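Local coordinates for protein possible metal-dependent hydrolase (Veillonella parvula, PDB 3RPC) that probably acts as a metal-dependent hydrolase of the metallo-beta-lactamase superfamily, holding two zinc ions in a histidine- and aspartate-rich site, at residues I210-V214 / I249-V253; G122-T128 / M151-A157; V65-T71 / L90-Q95. All blocks are in the same frame, centred on the assembly; numbering follows the deposited sequence.

Contact 1: I210-V214 / I249-V253; sequences IGRMV and IESHV
V214 lays its CG1 methyl over one face of the H252 imidazole, 4.0 Å from CG1 to the ring centroid and 17° off the ring normal. That is a CH-pi contact, displaced from the ring centre toward its rim: the ring atom nearest to V214 CG1 is H252 ND1, at 3.8 Å. The two branches of this valine divide the work. CG1 lies opposite the backbone N (chi1 168°) and also reaches I249 CG2, whereas CG2 turns to the H252 CB methylene and to V253 CG2, 3.8 Å from V214 CG2. One helical turn earlier, I210 repeats the approach with its CG2 methyl, which comes 3.6 Å from V253 CG2, the two side chains crossing almost perpendicularly. I249 supplies the other wall: its extended CG1-CD1 arm ends with CD1 4.3 Å from G211 CA, on a helix surface that carries no side chain at that point. The helix 207-216 thus meets the turn that follows helix 237-246 and leads into the edge strand 253-254. I210 also touches V240 and I249 touches I244, so helix 237-246 borders the same apolar patch, and V214 rests on I222 of strand 221-225. With only apolar and CH-pi contacts between the segments and 244 Å² buried, cohesion here comes from van der Waals packing and the hydrophobic effect, without polar pairing.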
ATOM      1  N   ILE A 210     -15.527  -1.995 -12.988  1.00 14.79           N
ATOM      2  CA  ILE A 210     -15.371  -2.139 -14.421  1.00 14.56           C
ATOM      3  C   ILE A 210     -15.749  -0.841 -15.121  1.00 13.94           C
ATOM      4  O   ILE A 210     -15.043  -0.372 -16.005  1.00 17.05           O
ATOM      5  CB  ILE A 210     -16.225  -3.293 -14.960  1.00 15.38           C
ATOM      6  CG1 ILE A 210     -15.782  -4.614 -14.338  1.00 15.33           C
ATOM      7  CG2 ILE A 210     -16.161  -3.348 -16.492  1.00 18.04           C
ATOM      8  CD1 ILE A 210     -16.593  -5.810 -14.829  1.00 14.37           C
ATOM      9  N   GLY A 211     -16.873  -0.250 -14.724  1.00 13.78           N
ATOM     10  CA  GLY A 211     -17.287   0.993 -15.345  1.00 17.16           C
ATOM     11  C   GLY A 211     -16.242   2.072 -15.110  1.00 15.88           C
ATOM     12  O   GLY A 211     -15.916   2.850 -16.015  1.00 17.08           O
ATOM     13  N   ARG A 212     -15.701   2.110 -13.894  1.00 14.42           N
ATOM     14  CA  ARG A 212     -14.739   3.152 -13.540  1.00 15.41           C
ATOM     15  C   ARG A 212     -13.446   2.946 -14.311  1.00 15.91           C
ATOM     16  O   ARG A 212     -12.800   3.914 -14.724  1.00 17.81           O
ATOM     17  CB  ARG A 212     -14.472   3.157 -12.030  1.00 17.39           C
ATOM     18  CG  ARG A 212     -13.686   4.370 -11.541  1.00 15.74           C
ATOM     19  CD  ARG A 212     -13.446   4.319 -10.036  1.00 17.25           C
ATOM     20  NE  ARG A 212     -14.699   4.175  -9.290  1.00 19.56           N
ATOM     21  CZ  ARG A 212     -15.018   3.090  -8.587  1.00 29.11           C
ATOM     22  NH1 ARG A 212     -14.165   2.070  -8.501  1.00 27.76           N
ATOM     23  NH2 ARG A 212     -16.180   3.027  -7.952  1.00 34.86           N
HETATM   24  N   MSE A 213     -13.068   1.688 -14.515  1.00 15.33           N
HETATM   25  CA  MSE A 213     -11.832   1.407 -15.238  1.00 15.43           C
HETATM   26  C   MSE A 213     -11.911   1.875 -16.687  1.00 17.03           C
HETATM   27  O   MSE A 213     -10.918   2.339 -17.263  1.00 16.78           O
HETATM   28  CB  MSE A 213     -11.491  -0.091 -15.200  1.00 15.76           C
HETATM   29  CG  MSE A 213     -10.087  -0.435 -15.698  1.00 16.14           C
HETATM   30 SE   MSE A 213      -8.733   0.303 -14.496  0.69 20.70          SE
HETATM   31  CE  MSE A 213      -8.911  -0.905 -13.023  1.00 21.78           C
ATOM     32  N   VAL A 214     -13.086   1.736 -17.290  1.00 16.56           N
ATOM     33  CA  VAL A 214     -13.273   2.140 -18.671  1.00 17.82           C
ATOM     34  C   VAL A 214     -13.165   3.659 -18.809  1.00 18.57           C
ATOM     35  O   VAL A 214     -12.625   4.164 -19.796  1.00 20.56           O
ATOM     36  CB  VAL A 214     -14.619   1.633 -19.221  1.00 18.38           C
ATOM     37  CG1 VAL A 214     -14.941   2.297 -20.550  1.00 23.03           C
ATOM     38  CG2 VAL A 214     -14.583   0.104 -19.365  1.00 19.46           C
ATOM     39  N   ILE A 249     -20.218  -0.679 -23.192  1.00 15.09           N
ATOM     40  CA  ILE A 249     -18.765  -0.800 -23.057  1.00 14.65           C
ATOM     41  C   ILE A 249     -18.222  -2.188 -23.393  1.00 15.75           C
ATOM     42  O   ILE A 249     -17.113  -2.556 -22.981  1.00 15.80           O
ATOM     43  CB  ILE A 249     -18.296  -0.343 -21.653  1.00 15.33           C
ATOM     44  CG1 ILE A 249     -19.039  -1.102 -20.546  1.00 17.01           C
ATOM     45  CG2 ILE A 249     -18.508   1.165 -21.499  1.00 15.86           C
ATOM     46  CD1 ILE A 249     -18.586  -0.732 -19.117  1.00 16.69           C
ATOM     47  N   GLU A 250     -18.984  -2.949 -24.171  1.00 16.83           N
ATOM     48  CA  GLU A 250     -18.553  -4.291 -24.556  1.00 19.18           C
ATOM     49  C   GLU A 250     -17.246  -4.306 -25.344  1.00 18.75           C
ATOM     50  O   GLU A 250     -16.492  -5.274 -25.271  1.00 19.59           O
ATOM     51  CB  GLU A 250     -19.642  -4.979 -25.371  1.00 21.83           C
ATOM     52  CG  GLU A 250     -20.823  -5.400 -24.541  1.00 22.48           C
ATOM     53  CD  GLU A 250     -22.012  -5.793 -25.388  1.00 31.66           C
ATOM     54  OE1 GLU A 250     -22.657  -6.815 -25.069  1.00 24.64           O
ATOM     55  OE2 GLU A 250     -22.306  -5.068 -26.363  1.00 39.06           O
ATOM     56  N   SER A 251     -16.983  -3.254 -26.115  1.00 17.59           N
ATOM     57  CA  SER A 251     -15.746  -3.205 -26.893  1.00 16.73           C
ATOM     58  C   SER A 251     -14.518  -3.022 -26.002  1.00 17.98           C
ATOM     59  O   SER A 251     -13.386  -3.271 -26.432  1.00 20.77           O
ATOM     60  CB  SER A 251     -15.792  -2.087 -27.932  1.00 23.21           C
ATOM     61  OG  SER A 251     -16.761  -2.360 -28.930  1.00 31.07           O
ATOM     62  N   HIS A 252     -14.744  -2.579 -24.767  1.00 17.01           N
ATOM     63  CA  HIS A 252     -13.665  -2.300 -23.819  1.00 18.35           C
ATOM     64  C   HIS A 252     -13.386  -3.455 -22.867  1.00 18.44           C
ATOM     65  O   HIS A 252     -12.289  -3.554 -22.325  1.00 16.27           O
ATOM     66  CB  HIS A 252     -14.008  -1.076 -22.960  1.00 15.06           C
ATOM     67  CG  HIS A 252     -14.175   0.185 -23.738  1.00 16.46           C
ATOM     68  ND1 HIS A 252     -13.209   1.170 -23.780  1.00 18.44           N
ATOM     69  CD2 HIS A 252     -15.212   0.640 -24.480  1.00 19.86           C
ATOM     70  CE1 HIS A 252     -13.642   2.172 -24.527  1.00 20.84           C
ATOM     71  NE2 HIS A 252     -14.855   1.875 -24.964  1.00 23.04           N
ATOM     72  N   VAL A 253     -14.391  -4.297 -22.636  1.00 14.96           N
ATOM     73  CA  VAL A 253     -14.333  -5.296 -21.570  1.00 15.43           C
ATOM     74  C   VAL A 253     -14.590  -6.708 -22.082  1.00 18.51           C
ATOM     75  O   VAL A 253     -15.677  -7.003 -22.600  1.00 20.93           O
ATOM     76  CB  VAL A 253     -15.379  -5.010 -20.476  1.00 16.07           C
ATOM     77  CG1 VAL A 253     -15.249  -6.037 -19.341  1.00 17.59           C
ATOM     78  CG2 VAL A 253     -15.217  -3.582 -19.944  1.00 16.43           C
TER

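Contact 2: G122-T128 / M151-A157; sequences GITLRKT and MGVIFEA
The guanidinium of R126 has T124 CG2, from its own strand, over the centre of one face, 4.0 Å above the plane, while the carboxylate of E156 stands at its edge. Those two flat groups are nearly perpendicular, 83° apart, and R126 grips side-on: NE and NH2 both bond to E156 OE1, each at 2.9 Å, in a salt bridge. The N-H...O angles, 141° for NE and 137° for NH2, show that a single oxygen shared by two donors is met by neither straight on. Extended from CG to NE, the arginine rises from the sheet beside I154 and leans back toward T124, which brings its head to E156. The F155 ring has V153 CG1 over one face, near the rim, and I123 CG2 at its edge; L125 CD2 approaches obliquely, 3.8 Å from F155 CE1. L125, F155 and I123 pack on strands 14-19 and 22-26, whereas R126, I154 and E156 face F182 of helix 173-182. At the far end, the aliphatic part of K127 crosses selenomethionine M151, with K127 CG 3.8 Å from M151 SE, and K127 NZ goes on to the carbonyl of Q95. Six backbone bonds hold the strands in pairs at T124-E156, R126-I154 and T128-G152; T128 N to G152 O is 2.9 Å. The alternating hydrogen-bonded and non-hydrogen-bonded pairs define antiparallel neighbours in one sheet of the metallo-beta-lactamase alpha-beta/beta-alpha sandwich, one face turned to the other sheet and the other to a helix.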
ATOM      1  N   GLY A 122      13.730 -10.614 -19.757  1.00 21.18           N
ATOM      2  CA  GLY A 122      13.451  -9.381 -20.471  1.00 21.50           C
ATOM      3  C   GLY A 122      12.143  -8.731 -20.064  1.00 26.75           C
ATOM      4  O   GLY A 122      11.798  -7.663 -20.560  1.00 26.29           O
ATOM      5  N   ILE A 123      11.415  -9.377 -19.161  1.00 21.77           N
ATOM      6  CA  ILE A 123      10.135  -8.855 -18.697  1.00 19.30           C
ATOM      7  C   ILE A 123      10.295  -8.279 -17.306  1.00 20.24           C
ATOM      8  O   ILE A 123      10.859  -8.928 -16.420  1.00 22.04           O
ATOM      9  CB  ILE A 123       9.074  -9.963 -18.647  1.00 18.23           C
ATOM     10  CG1 ILE A 123       8.904 -10.579 -20.034  1.00 23.51           C
ATOM     11  CG2 ILE A 123       7.739  -9.414 -18.110  1.00 20.42           C
ATOM     12  CD1 ILE A 123       8.402 -11.986 -20.005  1.00 26.04           C
ATOM     13  N   THR A 124       9.802  -7.059 -17.110  1.00 20.18           N
ATOM     14  CA  THR A 124       9.861  -6.431 -15.798  1.00 17.45           C
ATOM     15  C   THR A 124       8.542  -6.652 -15.068  1.00 18.81           C
ATOM     16  O   THR A 124       7.470  -6.374 -15.609  1.00 20.39           O
ATOM     17  CB  THR A 124      10.156  -4.919 -15.911  1.00 19.78           C
ATOM     18  OG1 THR A 124      11.414  -4.736 -16.579  1.00 23.32           O
ATOM     19  CG2 THR A 124      10.230  -4.291 -14.535  1.00 23.14           C
ATOM     20  N   LEU A 125       8.626  -7.170 -13.850  1.00 16.93           N
ATOM     21  CA  LEU A 125       7.455  -7.391 -13.012  1.00 15.66           C
ATOM     22  C   LEU A 125       7.504  -6.393 -11.874  1.00 16.64           C
ATOM     23  O   LEU A 125       8.463  -6.374 -11.108  1.00 19.67           O
ATOM     24  CB  LEU A 125       7.438  -8.810 -12.431  1.00 17.88           C
ATOM     25  CG  LEU A 125       7.246 -10.001 -13.375  1.00 17.46           C
ATOM     26  CD1 LEU A 125       8.543 -10.360 -14.079  1.00 17.24           C
ATOM     27  CD2 LEU A 125       6.727 -11.227 -12.624  1.00 21.32           C
ATOM     28  N   ARG A 126       6.466  -5.569 -11.759  1.00 17.07           N
ATOM     29  CA  ARG A 126       6.445  -4.544 -10.724  1.00 17.17           C
ATOM     30  C   ARG A 126       5.293  -4.811  -9.775  1.00 16.51           C
ATOM     31  O   ARG A 126       4.152  -4.995 -10.204  1.00 18.81           O
ATOM     32  CB  ARG A 126       6.251  -3.157 -11.334  1.00 18.79           C
ATOM     33  CG  ARG A 126       7.180  -2.793 -12.459  1.00 20.46           C
ATOM     34  CD  ARG A 126       6.971  -1.318 -12.834  1.00 25.64           C
ATOM     35  NE  ARG A 126       7.827  -0.892 -13.935  1.00 24.74           N
ATOM     36  CZ  ARG A 126       9.097  -0.526 -13.797  1.00 36.22           C
ATOM     37  NH1 ARG A 126       9.666  -0.529 -12.598  1.00 30.91           N
ATOM     38  NH2 ARG A 126       9.803  -0.160 -14.861  1.00 42.10           N
ATOM     39  N   LYS A 127       5.581  -4.821  -8.483  1.00 15.43           N
ATOM     40  CA  LYS A 127       4.534  -5.041  -7.500  1.00 15.80           C
ATOM     41  C   LYS A 127       3.652  -3.819  -7.350  1.00 16.65           C
ATOM     42  O   LYS A 127       4.146  -2.690  -7.235  1.00 17.79           O
ATOM     43  CB  LYS A 127       5.122  -5.435  -6.145  1.00 16.11           C
ATOM     44  CG  LYS A 127       4.052  -5.621  -5.072  1.00 17.65           C
ATOM     45  CD  LYS A 127       4.572  -6.343  -3.844  1.00 19.73           C
ATOM     46  CE  LYS A 127       5.520  -5.481  -3.042  1.00 22.38           C
ATOM     47  NZ  LYS A 127       6.137  -6.250  -1.927  1.00 25.11           N
ATOM     48  N   THR A 128       2.346  -4.040  -7.342  1.00 14.27           N
ATOM     49  CA  THR A 128       1.407  -2.952  -7.077  1.00 14.86           C
ATOM     50  C   THR A 128       0.694  -3.215  -5.754  1.00 16.67           C
ATOM     51  O   THR A 128       0.591  -4.368  -5.300  1.00 14.23           O
ATOM     52  CB  THR A 128       0.372  -2.794  -8.210  1.00 17.43           C
ATOM     53  OG1 THR A 128      -0.427  -3.980  -8.311  1.00 17.78           O
ATOM     54  CG2 THR A 128       1.070  -2.548  -9.545  1.00 18.12           C
HETATM   55  N   MSE A 151      -0.969  -8.595  -3.581  1.00 14.82           N
HETATM   56  CA  MSE A 151      -0.422  -7.648  -4.542  1.00 14.51           C
HETATM   57  C   MSE A 151      -1.120  -7.741  -5.893  1.00 15.35           C
HETATM   58  O   MSE A 151      -1.809  -8.728  -6.199  1.00 14.81           O
HETATM   59  CB  MSE A 151       1.082  -7.891  -4.751  1.00 14.34           C
HETATM   60  CG  MSE A 151       1.407  -9.162  -5.520  1.00 15.11           C
HETATM   61 SE   MSE A 151       3.315  -9.280  -5.907  0.68 17.82          SE
HETATM   62  CE  MSE A 151       3.331 -11.132  -6.562  1.00 15.97           C
ATOM     63  N   GLY A 152      -0.937  -6.700  -6.694  1.00 14.10           N
ATOM     64  CA  GLY A 152      -1.105  -6.803  -8.128  1.00 13.67           C
ATOM     65  C   GLY A 152       0.280  -6.794  -8.756  1.00 14.36           C
ATOM     66  O   GLY A 152       1.293  -6.637  -8.058  1.00 14.50           O
ATOM     67  N   VAL A 153       0.336  -6.997 -10.068  1.00 14.27           N
ATOM     68  CA  VAL A 153       1.606  -7.010 -10.783  1.00 14.67           C
ATOM     69  C   VAL A 153       1.453  -6.278 -12.110  1.00 16.06           C
ATOM     70  O   VAL A 153       0.492  -6.498 -12.851  1.00 15.52           O
ATOM     71  CB  VAL A 153       2.086  -8.454 -11.059  1.00 14.71           C
ATOM     72  CG1 VAL A 153       3.460  -8.433 -11.727  1.00 16.41           C
ATOM     73  CG2 VAL A 153       2.118  -9.255  -9.767  1.00 15.58           C
ATOM     74  N   ILE A 154       2.398  -5.386 -12.388  1.00 14.19           N
ATOM     75  CA  ILE A 154       2.540  -4.767 -13.700  1.00 14.54           C
ATOM     76  C   ILE A 154       3.616  -5.536 -14.474  1.00 16.58           C
ATOM     77  O   ILE A 154       4.715  -5.753 -13.960  1.00 17.46           O
ATOM     78  CB  ILE A 154       2.943  -3.276 -13.555  1.00 15.85           C
ATOM     79  CG1 ILE A 154       1.719  -2.426 -13.184  1.00 20.09           C
ATOM     80  CG2 ILE A 154       3.592  -2.759 -14.832  1.00 19.51           C
ATOM     81  CD1 ILE A 154       0.771  -2.167 -14.345  1.00 20.91           C
ATOM     82  N   PHE A 155       3.279  -6.005 -15.674  1.00 17.11           N
ATOM     83  CA  PHE A 155       4.258  -6.673 -16.542  1.00 16.18           C
ATOM     84  C   PHE A 155       4.607  -5.733 -17.701  1.00 20.27           C
ATOM     85  O   PHE A 155       3.720  -5.284 -18.429  1.00 18.67           O
ATOM     86  CB  PHE A 155       3.706  -7.979 -17.140  1.00 14.72           C
ATOM     87  CG  PHE A 155       3.273  -9.007 -16.125  1.00 14.75           C
ATOM     88  CD1 PHE A 155       4.071 -10.113 -15.855  1.00 18.76           C
ATOM     89  CD2 PHE A 155       2.057  -8.895 -15.475  1.00 15.65           C
ATOM     90  CE1 PHE A 155       3.664 -11.078 -14.948  1.00 16.65           C
ATOM     91  CE2 PHE A 155       1.642  -9.860 -14.561  1.00 16.09           C
ATOM     92  CZ  PHE A 155       2.450 -10.949 -14.291  1.00 16.91           C
ATOM     93  N   GLU A 156       5.892  -5.434 -17.866  1.00 17.55           N
ATOM     94  CA  GLU A 156       6.364  -4.595 -18.963  1.00 18.22           C
ATOM     95  C   GLU A 156       7.417  -5.337 -19.770  1.00 20.13           C
ATOM     96  O   GLU A 156       8.211  -6.089 -19.212  1.00 22.60           O
ATOM     97  CB  GLU A 156       6.982  -3.309 -18.426  1.00 19.94           C
ATOM     98  CG  GLU A 156       6.000  -2.409 -17.718  1.00 21.30           C
ATOM     99  CD  GLU A 156       6.673  -1.210 -17.079  1.00 27.87           C
ATOM    100  OE1 GLU A 156       7.884  -1.292 -16.785  1.00 34.05           O
ATOM    101  OE2 GLU A 156       5.998  -0.184 -16.881  1.00 31.96           O
ATOM    102  N   ALA A 157       7.424  -5.121 -21.081  1.00 19.39           N
ATOM    103  CA  ALA A 157       8.467  -5.687 -21.941  1.00 19.13           C
ATOM    104  C   ALA A 157       8.516  -4.905 -23.246  1.00 22.95           C
ATOM    105  O   ALA A 157       7.517  -4.311 -23.654  1.00 22.17           O
ATOM    106  CB  ALA A 157       8.208  -7.170 -22.205  1.00 19.37           C
TER

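Contact 3: V65-T71 / L90-Q95; sequences VTAVVVT and LPIFVQ
I92 runs alongside V68, both side chains projecting from the same face. Its CB branches: chi1 of -42° sets CG1 beside the backbone N and leaves CG2 anti to it, where I92 CG2 meets V70 CG2 at 3.7 Å, while CG1 carries CD1 back toward V68, where I92 CD1 is 3.6 Å from both CB and CG2 of that valine. One isoleucine therefore spans two alternate residues of the neighbouring strand. Further back, L90 extends this apolar row, its CD1 against V65 CG1 at 3.9 Å. The opposite face belongs to F93. A67 CB stands at the edge of its ring, in plane, 3.9 Å from F93 CE2; outside the pair, F120 meets the ring edge-to-face, and L118 touches the F93 side chain, both from the other sheet. The backbones are parallel, with strand directions 20° apart, and three bonds interlock them: V68 N to P91 O, F93 N to V68 O at 2.7 Å, and V70 N to F93 O. The last is almost linear, its N-H...O angle 171°, and V70 N approaches nearly head-on to the carbonyl. Beyond it the ladder opens and a water takes the next rung, donating to V70 O and accepting from Q95 N, each 2.8 Å from the water oxygen. The Q95 amide then runs past the T71 carbonyl, its NE2 hydrogen-bonded to D99 OD2 and to the carbonyl of D149. Strand 67-69, helix 80-85 and strand 92-94 form a parallel beta-alpha-beta unit; after T71 the first strand leads into the H72, H74, D76 and H77 zinc ligands, the HxHxDH motif of the metallo-beta-lactamase fold.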
ATOM      1  N   VAL A  65       4.660 -23.664 -19.221  1.00 20.70           N
ATOM      2  CA  VAL A  65       4.839 -22.712 -18.124  1.00 19.46           C
ATOM      3  C   VAL A  65       6.325 -22.479 -17.833  1.00 21.88           C
ATOM      4  O   VAL A  65       7.087 -23.437 -17.657  1.00 25.35           O
ATOM      5  CB  VAL A  65       4.084 -23.174 -16.857  1.00 22.68           C
ATOM      6  CG1 VAL A  65       4.392 -22.265 -15.675  1.00 19.59           C
ATOM      7  CG2 VAL A  65       2.582 -23.209 -17.119  1.00 21.50           C
ATOM      8  N   THR A  66       6.720 -21.203 -17.800  1.00 18.86           N
ATOM      9  CA  THR A  66       8.095 -20.760 -17.563  1.00 21.09           C
ATOM     10  C   THR A  66       8.295 -20.322 -16.117  1.00 17.27           C
ATOM     11  O   THR A  66       9.395 -20.418 -15.567  1.00 21.85           O
ATOM     12  CB  THR A  66       8.430 -19.506 -18.409  1.00 23.63           C
ATOM     13  OG1 THR A  66       7.876 -19.632 -19.723  1.00 28.08           O
ATOM     14  CG2 THR A  66       9.940 -19.311 -18.500  1.00 29.60           C
ATOM     15  N   ALA A  67       7.233 -19.787 -15.520  1.00 18.40           N
ATOM     16  CA  ALA A  67       7.312 -19.266 -14.159  1.00 17.72           C
ATOM     17  C   ALA A  67       5.913 -19.157 -13.601  1.00 17.33           C
ATOM     18  O   ALA A  67       4.941 -19.221 -14.348  1.00 17.71           O
ATOM     19  CB  ALA A  67       8.003 -17.907 -14.135  1.00 19.02           C
ATOM     20  N   VAL A  68       5.822 -19.026 -12.286  1.00 15.27           N
ATOM     21  CA  VAL A  68       4.533 -18.886 -11.626  1.00 14.65           C
ATOM     22  C   VAL A  68       4.516 -17.554 -10.881  1.00 15.22           C
ATOM     23  O   VAL A  68       5.526 -17.129 -10.326  1.00 15.95           O
ATOM     24  CB  VAL A  68       4.306 -20.040 -10.631  1.00 14.52           C
ATOM     25  CG1 VAL A  68       2.911 -19.985 -10.054  1.00 17.25           C
ATOM     26  CG2 VAL A  68       4.517 -21.385 -11.315  1.00 17.67           C
ATOM     27  N   VAL A  69       3.366 -16.886 -10.905  1.00 16.14           N
ATOM     28  CA  VAL A  69       3.174 -15.652 -10.142  1.00 16.46           C
ATOM     29  C   VAL A  69       2.050 -15.919  -9.160  1.00 14.92           C
ATOM     30  O   VAL A  69       0.961 -16.311  -9.560  1.00 16.35           O
ATOM     31  CB  VAL A  69       2.777 -14.473 -11.053  1.00 15.94           C
ATOM     32  CG1 VAL A  69       2.382 -13.246 -10.215  1.00 17.28           C
ATOM     33  CG2 VAL A  69       3.917 -14.138 -11.999  1.00 18.74           C
ATOM     34  N   VAL A  70       2.332 -15.729  -7.877  1.00 14.46           N
ATOM     35  CA  VAL A  70       1.364 -15.982  -6.821  1.00 16.41           C
ATOM     36  C   VAL A  70       1.141 -14.669  -6.080  1.00 16.92           C
ATOM     37  O   VAL A  70       2.004 -14.219  -5.320  1.00 16.32           O
ATOM     38  CB  VAL A  70       1.889 -17.070  -5.859  1.00 15.43           C
ATOM     39  CG1 VAL A  70       0.858 -17.400  -4.795  1.00 18.80           C
ATOM     40  CG2 VAL A  70       2.260 -18.331  -6.645  1.00 16.72           C
ATOM     41  N   THR A  71      -0.009 -14.037  -6.319  1.00 14.82           N
ATOM     42  CA  THR A  71      -0.249 -12.707  -5.756  1.00 13.17           C
ATOM     43  C   THR A  71      -0.465 -12.735  -4.249  1.00 16.94           C
ATOM     44  O   THR A  71      -0.209 -11.740  -3.558  1.00 15.92           O
ATOM     45  CB  THR A  71      -1.431 -11.984  -6.424  1.00 13.48           C
ATOM     46  OG1 THR A  71      -2.651 -12.704  -6.175  1.00 14.94           O
ATOM     47  CG2 THR A  71      -1.191 -11.831  -7.920  1.00 13.87           C
ATOM     48  N   LEU A  90      10.451 -24.547 -10.937  1.00 17.78           N
ATOM     49  CA  LEU A  90      10.001 -23.343 -11.638  1.00 19.42           C
ATOM     50  C   LEU A  90      10.114 -22.124 -10.737  1.00 17.80           C
ATOM     51  O   LEU A  90       9.791 -22.194  -9.553  1.00 19.29           O
ATOM     52  CB  LEU A  90       8.552 -23.476 -12.091  1.00 20.53           C
ATOM     53  CG  LEU A  90       8.299 -24.387 -13.288  1.00 21.89           C
ATOM     54  CD1 LEU A  90       6.805 -24.526 -13.533  1.00 23.26           C
ATOM     55  CD2 LEU A  90       9.014 -23.833 -14.521  1.00 25.36           C
ATOM     56  N   PRO A  91      10.580 -21.000 -11.293  1.00 17.94           N
ATOM     57  CA  PRO A  91      10.590 -19.761 -10.504  1.00 19.25           C
ATOM     58  C   PRO A  91       9.169 -19.382 -10.078  1.00 17.92           C
ATOM     59  O   PRO A  91       8.256 -19.391 -10.904  1.00 17.92           O
ATOM     60  CB  PRO A  91      11.135 -18.719 -11.489  1.00 19.36           C
ATOM     61  CG  PRO A  91      11.899 -19.525 -12.497  1.00 20.65           C
ATOM     62  CD  PRO A  91      11.128 -20.802 -12.643  1.00 21.45           C
ATOM     63  N   ILE A  92       9.003 -19.056  -8.798  1.00 16.97           N
ATOM     64  CA  ILE A  92       7.723 -18.622  -8.245  1.00 16.28           C
ATOM     65  C   ILE A  92       7.896 -17.205  -7.726  1.00 18.33           C
ATOM     66  O   ILE A  92       8.724 -16.967  -6.857  1.00 18.26           O
ATOM     67  CB  ILE A  92       7.288 -19.502  -7.055  1.00 17.58           C
ATOM     68  CG1 ILE A  92       7.550 -20.992  -7.335  1.00 17.26           C
ATOM     69  CG2 ILE A  92       5.830 -19.230  -6.684  1.00 16.73           C
ATOM     70  CD1 ILE A  92       6.785 -21.560  -8.535  1.00 17.60           C
ATOM     71  N   PHE A  93       7.103 -16.273  -8.248  1.00 16.82           N
ATOM     72  CA  PHE A  93       7.179 -14.879  -7.833  1.00 16.30           C
ATOM     73  C   PHE A  93       6.109 -14.636  -6.785  1.00 16.44           C
ATOM     74  O   PHE A  93       4.959 -15.011  -6.980  1.00 17.26           O
ATOM     75  CB  PHE A  93       6.965 -13.965  -9.043  1.00 15.63           C
ATOM     76  CG  PHE A  93       8.116 -13.989 -10.009  1.00 14.48           C
ATOM     77  CD1 PHE A  93       9.196 -13.145  -9.831  1.00 17.60           C
ATOM     78  CD2 PHE A  93       8.111 -14.852 -11.091  1.00 15.18           C
ATOM     79  CE1 PHE A  93      10.271 -13.171 -10.705  1.00 16.88           C
ATOM     80  CE2 PHE A  93       9.185 -14.884 -11.978  1.00 16.65           C
ATOM     81  CZ  PHE A  93      10.261 -14.037 -11.786  1.00 18.29           C
ATOM     82  N   VAL A  94       6.501 -14.026  -5.673  1.00 15.06           N
ATOM     83  CA  VAL A  94       5.602 -13.832  -4.543  1.00 16.11           C
ATOM     84  C   VAL A  94       5.699 -12.403  -4.009  1.00 17.03           C
ATOM     85  O   VAL A  94       6.569 -11.637  -4.421  1.00 17.54           O
ATOM     86  CB  VAL A  94       5.910 -14.838  -3.408  1.00 17.08           C
ATOM     87  CG1 VAL A  94       5.788 -16.275  -3.916  1.00 16.65           C
ATOM     88  CG2 VAL A  94       7.302 -14.582  -2.815  1.00 18.95           C
ATOM     89  N   GLN A  95       4.787 -12.036  -3.110  1.00 15.18           N
ATOM     90  CA  GLN A  95       4.666 -10.636  -2.672  1.00 15.35           C
ATOM     91  C   GLN A  95       5.512 -10.231  -1.471  1.00 19.91           C
ATOM     92  O   GLN A  95       5.786  -9.050  -1.278  1.00 19.85           O
ATOM     93  CB  GLN A  95       3.195 -10.298  -2.363  1.00 14.89           C
ATOM     94  CG  GLN A  95       2.692 -10.945  -1.089  1.00 16.99           C
ATOM     95  CD  GLN A  95       1.243 -10.611  -0.764  1.00 14.66           C
ATOM     96  OE1 GLN A  95       0.744  -9.529  -1.091  1.00 15.96           O
ATOM     97  NE2 GLN A  95       0.571 -11.536  -0.097  1.00 15.74           N
TER
HETATM   98  O   HOH W   1       2.810 -14.007  -2.695  1.00 19.98           O

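How the contacts relate
Along the chain the order is contact 3, contact 2, contact 1, each closing before the next opens. Contacts 2 and 3 lie 12 Å apart between centres and touch, though they belong to different seven-stranded sheets: K127 NZ is 2.9 Å from Q95 O and M151 N 3.2 Å from T71 O, both probable hydrogen bonds. They tie the two sheets together near the zinc site. Contact 1 sits apart, its centre 22 Å from that of contact 2 and 28 Å from that of contact 3, on the opposite side of the chain's centre from the latter. Through V253 it reaches the sheet of contact 2 at its other end, where strand 253-254 is outermost within the chain and helix 207-216 packs over it.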